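Local atomic coordinates of esterase (uncultured bacterium FLS12, PDB entry 4RGY), a protein that hydrolyses ester bonds as an alkaline esterase active at low temperature, probably by the serine mechanism of alpha/beta hydrolases. Residues A[47-52]-A[84-89]; A[94-99]-A[136-141]; A[128-133]-A[189-194]. One frame throughout, in Å; residues are numbered along the deposited sequence.

Overall arrangement
All three contacts lie close around one element, helix 127-138, which follows the presumed nucleophile elbow. Contacts 2 and 3 use this helix directly. In contact 1, Tyr-86 and Leu-49 pack against its first turns, at Gly-128. Contacts 1 and 3 are buried, and in each a tyrosine hydroxyl donates to a backbone carbonyl while leucine carbons pack beside the ring. Contact 2 is only partly buried and lies nearer the surface. There an indole meets an arginine and a histidine, and a water bonds the indole N-H and, weakly, the arginine. Contacts 1 and 2 also touch, because Asp-88 lies against the start of helix 95-110.

Contact 1: residues A[47-52]-A[84-89]; sequences FLLHGL and SFYTDM
The turn that leaves central strand 45-49 of the alpha/beta hydrolase sheet is held by Tyr-86, which reaches His-50 and Leu-49 from the loop before helix 95-110. A chi1 of -59° sets Tyr-86 CG opposite the carbonyl carbon and aims the ring at both. Tyr-86 OH donates to His-50 O at 2.8 Å. The oxygen lies at the edge of the phenol ring, close to its plane. The donor sits a little off the carbonyl plane, tilted by 24°. The same hydroxyl stands over the centre of one face of the imidazole, 3.8 Å from His-50 ND1. That ring is fixed in turn, since His-50 ND1 donates to Gly-51 O at 2.8 Å and His-50 NE2 accepts from Val-81 N. Leu-49 CB lies 3.8 Å from Tyr-86 CZ, and Leu-49 CD1 lies 3.9 Å from Tyr-86 CE1. Leu-52 CD1 adds a looser contact at 4.4 Å from Phe-85 CE1. Phe-85 and Tyr-86 both have left-handed backbone angles, which turn the loop sharply. Ser-84 OG accepts from Tyr-86 N at 3.2 Å, an ST turn that steadies the base of the tyrosine. A phenylalanine in place of Tyr-86 would probably keep much of the leucine packing but leave His-50 O without this donor and the turn less firmly held. The ring also touches Met-127, beside the probable catalytic serine. A His-Gly turn at the end of this strand is consistent with the oxyanion-hole region of alpha/beta hydrolases.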
loop_
_atom_site.group_PDB
_atom_site.type_symbol
_atom_site.label_atom_id
_atom_site.label_comp_id
_atom_site.label_asym_id
_atom_site.label_seq_id
_atom_site.Cartn_x
_atom_site.Cartn_y
_atom_site.Cartn_z
ATOM N N PHE A 47 2.047 -8.087 -19.400
ATOM C CA PHE A 47 3.160 -7.691 -18.546
ATOM C C PHE A 47 3.590 -6.316 -19.018
ATOM O O PHE A 47 3.967 -6.146 -20.178
ATOM C CB PHE A 47 4.295 -8.716 -18.634
ATOM C CG PHE A 47 3.922 -10.046 -18.041
ATOM C CD1 PHE A 47 3.202 -10.983 -18.776
ATOM C CD2 PHE A 47 4.251 -10.341 -16.723
ATOM C CE1 PHE A 47 2.831 -12.206 -18.204
ATOM C CE2 PHE A 47 3.891 -11.552 -16.149
ATOM C CZ PHE A 47 3.178 -12.485 -16.885
ATOM N N LEU A 48 3.509 -5.336 -18.122
ATOM C CA LEU A 48 3.637 -3.925 -18.489
ATOM C C LEU A 48 4.826 -3.343 -17.743
ATOM O O LEU A 48 4.809 -3.200 -16.514
ATOM C CB LEU A 48 2.337 -3.187 -18.159
ATOM C CG LEU A 48 2.211 -1.720 -18.579
ATOM C CD1 LEU A 48 2.433 -1.522 -20.080
ATOM C CD2 LEU A 48 0.843 -1.184 -18.177
ATOM N N LEU A 49 5.878 -3.056 -18.509
ATOM C CA LEU A 49 7.204 -2.779 -17.964
ATOM C C LEU A 49 7.521 -1.292 -17.835
ATOM O O LEU A 49 7.186 -0.486 -18.712
ATOM C CB LEU A 49 8.250 -3.463 -18.825
ATOM C CG LEU A 49 7.953 -4.938 -19.112
ATOM C CD1 LEU A 49 9.079 -5.540 -19.944
ATOM C CD2 LEU A 49 7.724 -5.717 -17.825
ATOM N N HIS A 50 8.179 -0.936 -16.735
ATOM C CA HIS A 50 8.503 0.468 -16.454
ATOM C C HIS A 50 9.764 0.957 -17.151
ATOM O O HIS A 50 10.522 0.181 -17.728
ATOM C CB HIS A 50 8.596 0.728 -14.942
ATOM C CG HIS A 50 9.744 0.043 -14.254
ATOM N ND1 HIS A 50 11.068 0.380 -14.475
ATOM C CD2 HIS A 50 9.763 -0.950 -13.332
ATOM C CE1 HIS A 50 11.845 -0.374 -13.713
ATOM N NE2 HIS A 50 11.076 -1.194 -13.015
ATOM N N GLY A 51 9.986 2.268 -17.086
ATOM C CA GLY A 51 11.152 2.865 -17.712
ATOM C C GLY A 51 12.331 3.098 -16.780
ATOM O O GLY A 51 12.367 2.591 -15.642
ATOM N N LEU A 52 13.334 3.821 -17.279
ATOM C CA LEU A 52 14.550 4.057 -16.510
ATOM C C LEU A 52 14.291 5.037 -15.375
ATOM O O LEU A 52 13.868 6.157 -15.617
ATOM C CB LEU A 52 15.673 4.566 -17.427
ATOM C CG LEU A 52 16.994 4.953 -16.757
ATOM C CD1 LEU A 52 17.613 3.746 -16.077
ATOM C CD2 LEU A 52 17.951 5.565 -17.783
ATOM N N SER A 84 18.170 -1.807 -14.226
ATOM C CA SER A 84 18.868 -2.983 -14.746
ATOM C C SER A 84 18.782 -3.195 -16.250
ATOM O O SER A 84 19.463 -4.064 -16.784
ATOM C CB SER A 84 18.275 -4.220 -14.106
ATOM O OG SER A 84 16.937 -4.394 -14.529
ATOM N N PHE A 85 17.942 -2.430 -16.932
ATOM C CA PHE A 85 17.691 -2.692 -18.341
ATOM C C PHE A 85 17.264 -4.148 -18.602
ATOM O O PHE A 85 17.537 -4.690 -19.667
ATOM C CB PHE A 85 18.898 -2.280 -19.217
ATOM C CG PHE A 85 18.739 -0.931 -19.838
ATOM C CD1 PHE A 85 19.027 0.222 -19.115
ATOM C CD2 PHE A 85 18.254 -0.806 -21.131
ATOM C CE1 PHE A 85 18.845 1.468 -19.677
ATOM C CE2 PHE A 85 18.077 0.443 -21.704
ATOM C CZ PHE A 85 18.379 1.578 -20.976
ATOM N N TYR A 86 16.564 -4.761 -17.648
ATOM C CA TYR A 86 16.010 -6.104 -17.876
ATOM C C TYR A 86 17.120 -7.082 -18.266
ATOM O O TYR A 86 16.939 -7.951 -19.117
ATOM C CB TYR A 86 14.878 -6.035 -18.931
ATOM C CG TYR A 86 13.784 -5.102 -18.453
ATOM C CD1 TYR A 86 12.746 -5.564 -17.656
ATOM C CD2 TYR A 86 13.822 -3.743 -18.752
ATOM C CE1 TYR A 86 11.767 -4.709 -17.176
ATOM C CE2 TYR A 86 12.842 -2.876 -18.280
ATOM C CZ TYR A 86 11.820 -3.368 -17.488
ATOM O OH TYR A 86 10.856 -2.535 -16.978
ATOM N N THR A 87 18.266 -6.937 -17.607
ATOM C CA THR A 87 19.473 -7.685 -17.947
ATOM C C THR A 87 20.007 -8.472 -16.744
ATOM O O THR A 87 19.913 -8.006 -15.601
ATOM C CB THR A 87 20.555 -6.704 -18.454
ATOM O OG1 THR A 87 20.050 -6.003 -19.597
ATOM C CG2 THR A 87 21.852 -7.417 -18.849
ATOM N N ASP A 88 20.534 -9.669 -16.992
ATOM C CA ASP A 88 21.319 -10.353 -15.972
ATOM C C ASP A 88 22.646 -9.617 -15.913
ATOM O O ASP A 88 23.533 -9.800 -16.751
ATOM C CB ASP A 88 21.501 -11.834 -16.303
ATOM C CG ASP A 88 20.266 -12.657 -15.990
ATOM O OD1 ASP A 88 19.355 -12.147 -15.295
ATOM O OD2 ASP A 88 20.194 -13.833 -16.411
ATOM N N MET A 89 22.763 -8.744 -14.921
ATOM C CA MET A 89 23.832 -7.762 -14.881
ATOM C C MET A 89 25.211 -8.378 -14.713
ATOM O O MET A 89 25.387 -9.344 -13.971
ATOM C CB MET A 89 23.560 -6.772 -13.752
ATOM C CG MET A 89 22.298 -5.942 -13.988
ATOM S SD MET A 89 21.900 -4.834 -12.616
ATOM C CE MET A 89 23.236 -3.657 -12.755
#

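Contact 2: residues A[94-99]-A[136-141]; sequences QYWTFI and GMRHPE
Trp-96 meets Arg-138 and His-139, and so ties the first turn of helix 95-110 to the end of helix 127-138. Gln-94 comes first, at the N-cap, and Gln-94 O takes the bond from Phe-98 N. Tyr-95 follows, with its hydroxyl bonded to His-82. Trp-96 then carries the whole contact. Its CG is anti to the backbone N (chi1 168°), which sends the indole across to the second helix. Trp-96 CZ2 lies over the centre of one face of the Arg-138 guanidinium, with the two planes 40° apart. Arg-138 CB touches the indole, 3.9 Å from Trp-96 CH2, and bends at chi2 and chi3 then fold the guanidinium back. Arg-138 NH2 and Trp-96 NE1 are both donors and stand 3.5 Å apart. A water lies at the indole edge, in its plane, and accepts from Trp-96 NE1 at 2.9 Å. The same water accepts weakly from Arg-138 NH2. On the His-139 side the rings meet rim to rim, with planes at 14° and Trp-96 CZ2 3.8 Å from His-139 CD2. His-139 ND1 donates to the syn side of Glu-141 OE2 at 3.1 Å, which fixes the turn of the imidazole. Further along, Ile-99 N bonds Tyr-95 O and continues the helix. One indole thus bridges two helices that each follow a parallel strand, as in the alpha/beta hydrolase fold.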
loop_
_atom_site.group_PDB
_atom_site.type_symbol
_atom_site.label_atom_id
_atom_site.label_comp_id
_atom_site.label_asym_id
_atom_site.label_seq_id
_atom_site.Cartn_x
_atom_site.Cartn_y
_atom_site.Cartn_z
ATOM N N GLN A 94 20.314 -10.697 -11.176
ATOM C CA GLN A 94 19.878 -11.401 -12.372
ATOM C C GLN A 94 18.480 -10.985 -12.807
ATOM O O GLN A 94 17.534 -11.769 -12.740
ATOM C CB GLN A 94 19.955 -12.911 -12.135
ATOM C CG GLN A 94 21.371 -13.403 -11.843
ATOM C CD GLN A 94 22.276 -13.378 -13.063
ATOM O OE1 GLN A 94 22.989 -12.400 -13.311
ATOM N NE2 GLN A 94 22.257 -14.462 -13.830
ATOM N N TYR A 95 18.362 -9.746 -13.280
ATOM C CA TYR A 95 17.050 -9.191 -13.616
ATOM C C TYR A 95 16.402 -9.761 -14.886
ATOM O O TYR A 95 15.187 -9.735 -15.014
ATOM C CB TYR A 95 17.113 -7.671 -13.695
ATOM C CG TYR A 95 17.314 -6.992 -12.355
ATOM C CD1 TYR A 95 16.235 -6.687 -11.542
ATOM C CD2 TYR A 95 18.586 -6.643 -11.926
ATOM C CE1 TYR A 95 16.426 -6.049 -10.320
ATOM C CE2 TYR A 95 18.784 -6.008 -10.729
ATOM C CZ TYR A 95 17.702 -5.710 -9.939
ATOM O OH TYR A 95 17.921 -5.076 -8.735
ATOM N N TRP A 96 17.207 -10.269 -15.818
ATOM C CA TRP A 96 16.651 -10.950 -16.991
ATOM C C TRP A 96 16.054 -12.303 -16.622
ATOM O O TRP A 96 14.939 -12.631 -17.046
ATOM C CB TRP A 96 17.719 -11.153 -18.060
ATOM C CG TRP A 96 17.286 -12.099 -19.156
ATOM C CD1 TRP A 96 17.784 -13.352 -19.392
ATOM C CD2 TRP A 96 16.294 -11.864 -20.174
ATOM N NE1 TRP A 96 17.162 -13.910 -20.487
ATOM C CE2 TRP A 96 16.246 -13.023 -20.984
ATOM C CE3 TRP A 96 15.427 -10.800 -20.463
ATOM C CZ2 TRP A 96 15.381 -13.140 -22.075
ATOM C CZ3 TRP A 96 14.574 -10.914 -21.554
ATOM C CH2 TRP A 96 14.557 -12.080 -22.345
ATOM N N THR A 97 16.770 -13.085 -15.819
ATOM C CA THR A 97 16.220 -14.358 -15.386
ATOM C C THR A 97 14.969 -14.104 -14.537
ATOM O O THR A 97 13.983 -14.841 -14.613
ATOM C CB THR A 97 17.274 -15.206 -14.650
ATOM O OG1 THR A 97 18.314 -15.541 -15.580
ATOM C CG2 THR A 97 16.676 -16.502 -14.113
ATOM N N PHE A 98 14.996 -13.031 -13.751
ATOM C CA PHE A 98 13.826 -12.640 -12.984
ATOM C C PHE A 98 12.645 -12.317 -13.903
ATOM O O PHE A 98 11.557 -12.893 -13.764
ATOM C CB PHE A 98 14.165 -11.428 -12.106
ATOM C CG PHE A 98 12.971 -10.821 -11.419
ATOM C CD1 PHE A 98 12.290 -11.520 -10.420
ATOM C CD2 PHE A 98 12.534 -9.546 -11.764
ATOM C CE1 PHE A 98 11.195 -10.961 -9.781
ATOM C CE2 PHE A 98 11.440 -8.978 -11.123
ATOM C CZ PHE A 98 10.770 -9.687 -10.130
ATOM N N ILE A 99 12.833 -11.391 -14.840
ATOM C CA ILE A 99 11.701 -10.941 -15.640
ATOM C C ILE A 99 11.193 -12.018 -16.608
ATOM O O ILE A 99 9.993 -12.093 -16.889
ATOM C CB ILE A 99 11.990 -9.603 -16.376
ATOM C CG1 ILE A 99 10.688 -8.920 -16.802
ATOM C CG2 ILE A 99 12.923 -9.809 -17.583
ATOM C CD1 ILE A 99 9.843 -8.411 -15.650
ATOM N N GLY A 136 10.078 -10.574 -26.392
ATOM C CA GLY A 136 9.364 -11.073 -27.551
ATOM C C GLY A 136 10.277 -11.766 -28.546
ATOM O O GLY A 136 9.875 -12.747 -29.181
ATOM N N MET A 137 11.503 -11.274 -28.680
ATOM C CA MET A 137 12.419 -11.817 -29.681
ATOM C C MET A 137 13.336 -12.925 -29.151
ATOM O O MET A 137 13.873 -13.722 -29.934
ATOM C CB MET A 137 13.209 -10.691 -30.356
ATOM C CG MET A 137 12.309 -9.743 -31.151
ATOM S SD MET A 137 13.244 -8.686 -32.274
ATOM C CE MET A 137 13.955 -7.519 -31.137
ATOM N N ARG A 138 13.529 -12.983 -27.834
ATOM C CA ARG A 138 14.275 -14.084 -27.226
ATOM C C ARG A 138 13.346 -15.253 -26.945
ATOM O O ARG A 138 13.751 -16.417 -27.031
ATOM C CB ARG A 138 14.978 -13.642 -25.935
ATOM C CG ARG A 138 16.142 -12.682 -26.145
ATOM C CD ARG A 138 17.437 -13.414 -26.513
ATOM N NE ARG A 138 17.935 -14.179 -25.371
ATOM C CZ ARG A 138 18.699 -13.673 -24.406
ATOM N NH1 ARG A 138 19.088 -12.402 -24.463
ATOM N NH2 ARG A 138 19.078 -14.441 -23.387
ATOM N N HIS A 139 12.096 -14.943 -26.610
ATOM C CA HIS A 139 11.120 -15.980 -26.310
ATOM C C HIS A 139 9.834 -15.820 -27.112
ATOM O O HIS A 139 8.761 -15.664 -26.539
ATOM C CB HIS A 139 10.821 -15.989 -24.812
ATOM C CG HIS A 139 11.987 -16.409 -23.975
ATOM N ND1 HIS A 139 12.471 -17.702 -23.968
ATOM C CD2 HIS A 139 12.782 -15.709 -23.130
ATOM C CE1 HIS A 139 13.502 -17.780 -23.145
ATOM N NE2 HIS A 139 13.710 -16.584 -22.623
ATOM N N PRO A 140 9.933 -15.886 -28.447
ATOM C CA PRO A 140 8.743 -15.693 -29.280
ATOM C C PRO A 140 7.700 -16.780 -29.046
ATOM O O PRO A 140 6.534 -16.586 -29.384
ATOM C CB PRO A 140 9.303 -15.779 -30.704
ATOM C CG PRO A 140 10.527 -16.591 -30.580
ATOM C CD PRO A 140 11.120 -16.221 -29.254
ATOM N N GLU A 141 8.117 -17.901 -28.464
ATOM C CA GLU A 141 7.197 -18.988 -28.161
ATOM C C GLU A 141 6.335 -18.704 -26.922
ATOM O O GLU A 141 5.375 -19.430 -26.658
ATOM C CB GLU A 141 7.955 -20.311 -27.993
ATOM C CG GLU A 141 8.710 -20.477 -26.668
ATOM C CD GLU A 141 10.049 -19.737 -26.609
ATOM O OE1 GLU A 141 10.494 -19.188 -27.643
ATOM O OE2 GLU A 141 10.672 -19.724 -25.518
HETATM O O HOH W 1 17.226 -16.663 -21.536
#

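Contact 3: residues A[128-133]-A[189-194]; sequences GGYGAL and HDLFAL
Tyr-130, one turn into helix 127-138, reaches across to His-189 and Leu-191 at the start of helix 191-200. From CB, a chi1 of 167° sets CG opposite the main-chain nitrogen, and this carries the ring away from its own helix toward the second segment. One edge of the ring makes the first contacts. Tyr-130 CD1 lies 3.7 Å from Leu-191 CD1. Tyr-130 CE1, next along, meets Leu-191 CG and is also 3.3 Å from His-189 O. Tyr-130 CZ lies 3.4 Å from that same oxygen. At the tip, Tyr-130 OH donates to His-189 O in a short bond of 2.6 Å. The hydroxyl lies in the carbonyl plane, on a lone pair, with a C=O...donor angle of 123°. The hydroxyl also accepts from a water at 2.7 Å, and both partners lie close to the plane of the phenol ring. This water stands 2.9 Å from His-189 ND1, in the imidazole plane, and so links the tyrosine to the histidine side chain as well as to its carbonyl. The buried phenol oxygen is therefore gripped by two bonds.

Leu-191 fills the angle between the ring and the helix. Besides the tyrosine, Leu-191 CD1 touches Leu-133 CB at 4.1 Å, one turn further on. Phe-225 of helix 219-232 packs on both leucines. Asp-190 is the N-cap of helix 191-200. Asp-190 OD1 accepts from Phe-192 N at 2.9 Å, from above the carboxylate plane, while its OD2 is bonded to Gly-186 N. The contact thus fastens a capped helix start to the helix behind the probable nucleophile elbow, whose Gly-128 opens the first segment, as suits the alpha/beta hydrolase fold.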
loop_
_atom_site.group_PDB
_atom_site.type_symbol
_atom_site.label_atom_id
_atom_site.label_comp_id
_atom_site.label_asym_id
_atom_site.label_seq_id
_atom_site.Cartn_x
_atom_site.Cartn_y
_atom_site.Cartn_z
ATOM N N GLY A 128 11.851 -0.286 -20.647
ATOM C CA GLY A 128 10.885 -1.369 -20.688
ATOM C C GLY A 128 10.409 -1.723 -22.084
ATOM O O GLY A 128 9.902 -2.826 -22.305
ATOM N N GLY A 129 10.540 -0.787 -23.023
ATOM C CA GLY A 129 10.284 -1.094 -24.422
ATOM C C GLY A 129 11.394 -1.986 -24.961
ATOM O O GLY A 129 11.140 -2.950 -25.697
ATOM N N TYR A 130 12.630 -1.676 -24.588
ATOM C CA TYR A 130 13.759 -2.564 -24.857
ATOM C C TYR A 130 13.491 -3.940 -24.225
ATOM O O TYR A 130 13.635 -4.992 -24.857
ATOM C CB TYR A 130 15.051 -1.956 -24.286
ATOM C CG TYR A 130 16.194 -2.945 -24.254
ATOM C CD1 TYR A 130 16.974 -3.160 -25.383
ATOM C CD2 TYR A 130 16.491 -3.669 -23.102
ATOM C CE1 TYR A 130 18.007 -4.079 -25.378
ATOM C CE2 TYR A 130 17.517 -4.595 -23.084
ATOM C CZ TYR A 130 18.282 -4.789 -24.219
ATOM O OH TYR A 130 19.299 -5.706 -24.196
ATOM N N GLY A 131 13.063 -3.937 -22.964
ATOM C CA GLY A 131 12.778 -5.189 -22.287
ATOM C C GLY A 131 11.669 -5.998 -22.944
ATOM O O GLY A 131 11.777 -7.219 -23.039
ATOM N N ALA A 132 10.608 -5.326 -23.388
ATOM C CA ALA A 132 9.490 -6.003 -24.044
ATOM C C ALA A 132 9.918 -6.656 -25.353
ATOM O O ALA A 132 9.574 -7.812 -25.619
ATOM C CB ALA A 132 8.349 -5.028 -24.291
ATOM N N LEU A 133 10.656 -5.921 -26.180
ATOM C CA LEU A 133 11.101 -6.482 -27.450
ATOM C C LEU A 133 12.160 -7.568 -27.250
ATOM O O LEU A 133 12.203 -8.536 -28.007
ATOM C CB LEU A 133 11.597 -5.391 -28.403
ATOM C CG LEU A 133 10.540 -4.389 -28.860
ATOM C CD1 LEU A 133 11.134 -3.447 -29.874
ATOM C CD2 LEU A 133 9.329 -5.107 -29.442
ATOM N N HIS A 189 22.088 -9.220 -26.300
ATOM C CA HIS A 189 21.510 -8.003 -25.730
ATOM C C HIS A 189 21.028 -7.057 -26.828
ATOM O O HIS A 189 20.261 -6.137 -26.580
ATOM C CB HIS A 189 22.529 -7.219 -24.895
ATOM C CG HIS A 189 23.235 -8.021 -23.846
ATOM N ND1 HIS A 189 22.701 -8.247 -22.599
ATOM C CD2 HIS A 189 24.458 -8.602 -23.847
ATOM C CE1 HIS A 189 23.556 -8.956 -21.881
ATOM N NE2 HIS A 189 24.634 -9.173 -22.610
ATOM N N ASP A 190 21.552 -7.256 -28.031
ATOM C CA ASP A 190 21.385 -6.314 -29.132
ATOM C C ASP A 190 20.121 -6.620 -29.919
ATOM O O ASP A 190 20.050 -7.629 -30.632
ATOM C CB ASP A 190 22.627 -6.438 -30.016
ATOM C CG ASP A 190 22.603 -5.541 -31.237
ATOM O OD1 ASP A 190 21.652 -4.759 -31.436
ATOM O OD2 ASP A 190 23.607 -5.613 -31.997
ATOM N N LEU A 191 19.106 -5.768 -29.765
ATOM C CA LEU A 191 17.832 -5.981 -30.464
ATOM C C LEU A 191 17.988 -6.044 -31.981
ATOM O O LEU A 191 17.191 -6.706 -32.653
ATOM C CB LEU A 191 16.807 -4.896 -30.120
ATOM C CG LEU A 191 16.400 -4.742 -28.663
ATOM C CD1 LEU A 191 15.311 -3.693 -28.591
ATOM C CD2 LEU A 191 15.911 -6.065 -28.104
ATOM N N PHE A 192 19.001 -5.366 -32.517
ATOM C CA PHE A 192 19.231 -5.402 -33.961
ATOM C C PHE A 192 19.607 -6.817 -34.396
ATOM O O PHE A 192 19.110 -7.312 -35.408
ATOM C CB PHE A 192 20.301 -4.391 -34.375
ATOM C CG PHE A 192 19.852 -2.960 -34.301
ATOM C CD1 PHE A 192 19.595 -2.353 -33.070
ATOM C CD2 PHE A 192 19.671 -2.218 -35.459
ATOM C CE1 PHE A 192 19.167 -1.032 -32.999
ATOM C CE2 PHE A 192 19.263 -0.898 -35.399
ATOM C CZ PHE A 192 19.009 -0.298 -34.170
ATOM N N ALA A 193 20.449 -7.478 -33.607
ATOM C CA ALA A 193 20.826 -8.861 -33.871
ATOM C C ALA A 193 19.653 -9.807 -33.666
ATOM O O ALA A 193 19.435 -10.734 -34.456
ATOM C CB ALA A 193 22.007 -9.272 -32.977
ATOM N N LEU A 194 18.886 -9.589 -32.600
ATOM C CA LEU A 194 17.726 -10.424 -32.340
ATOM C C LEU A 194 16.717 -10.329 -33.489
ATOM O O LEU A 194 16.112 -11.335 -33.871
ATOM C CB LEU A 194 17.075 -10.057 -31.002
ATOM C CG LEU A 194 17.963 -10.255 -29.756
ATOM C CD1 LEU A 194 17.189 -9.864 -28.515
ATOM C CD2 LEU A 194 18.480 -11.682 -29.622
HETATM O O HOH W 2 20.119 -7.142 -22.002
#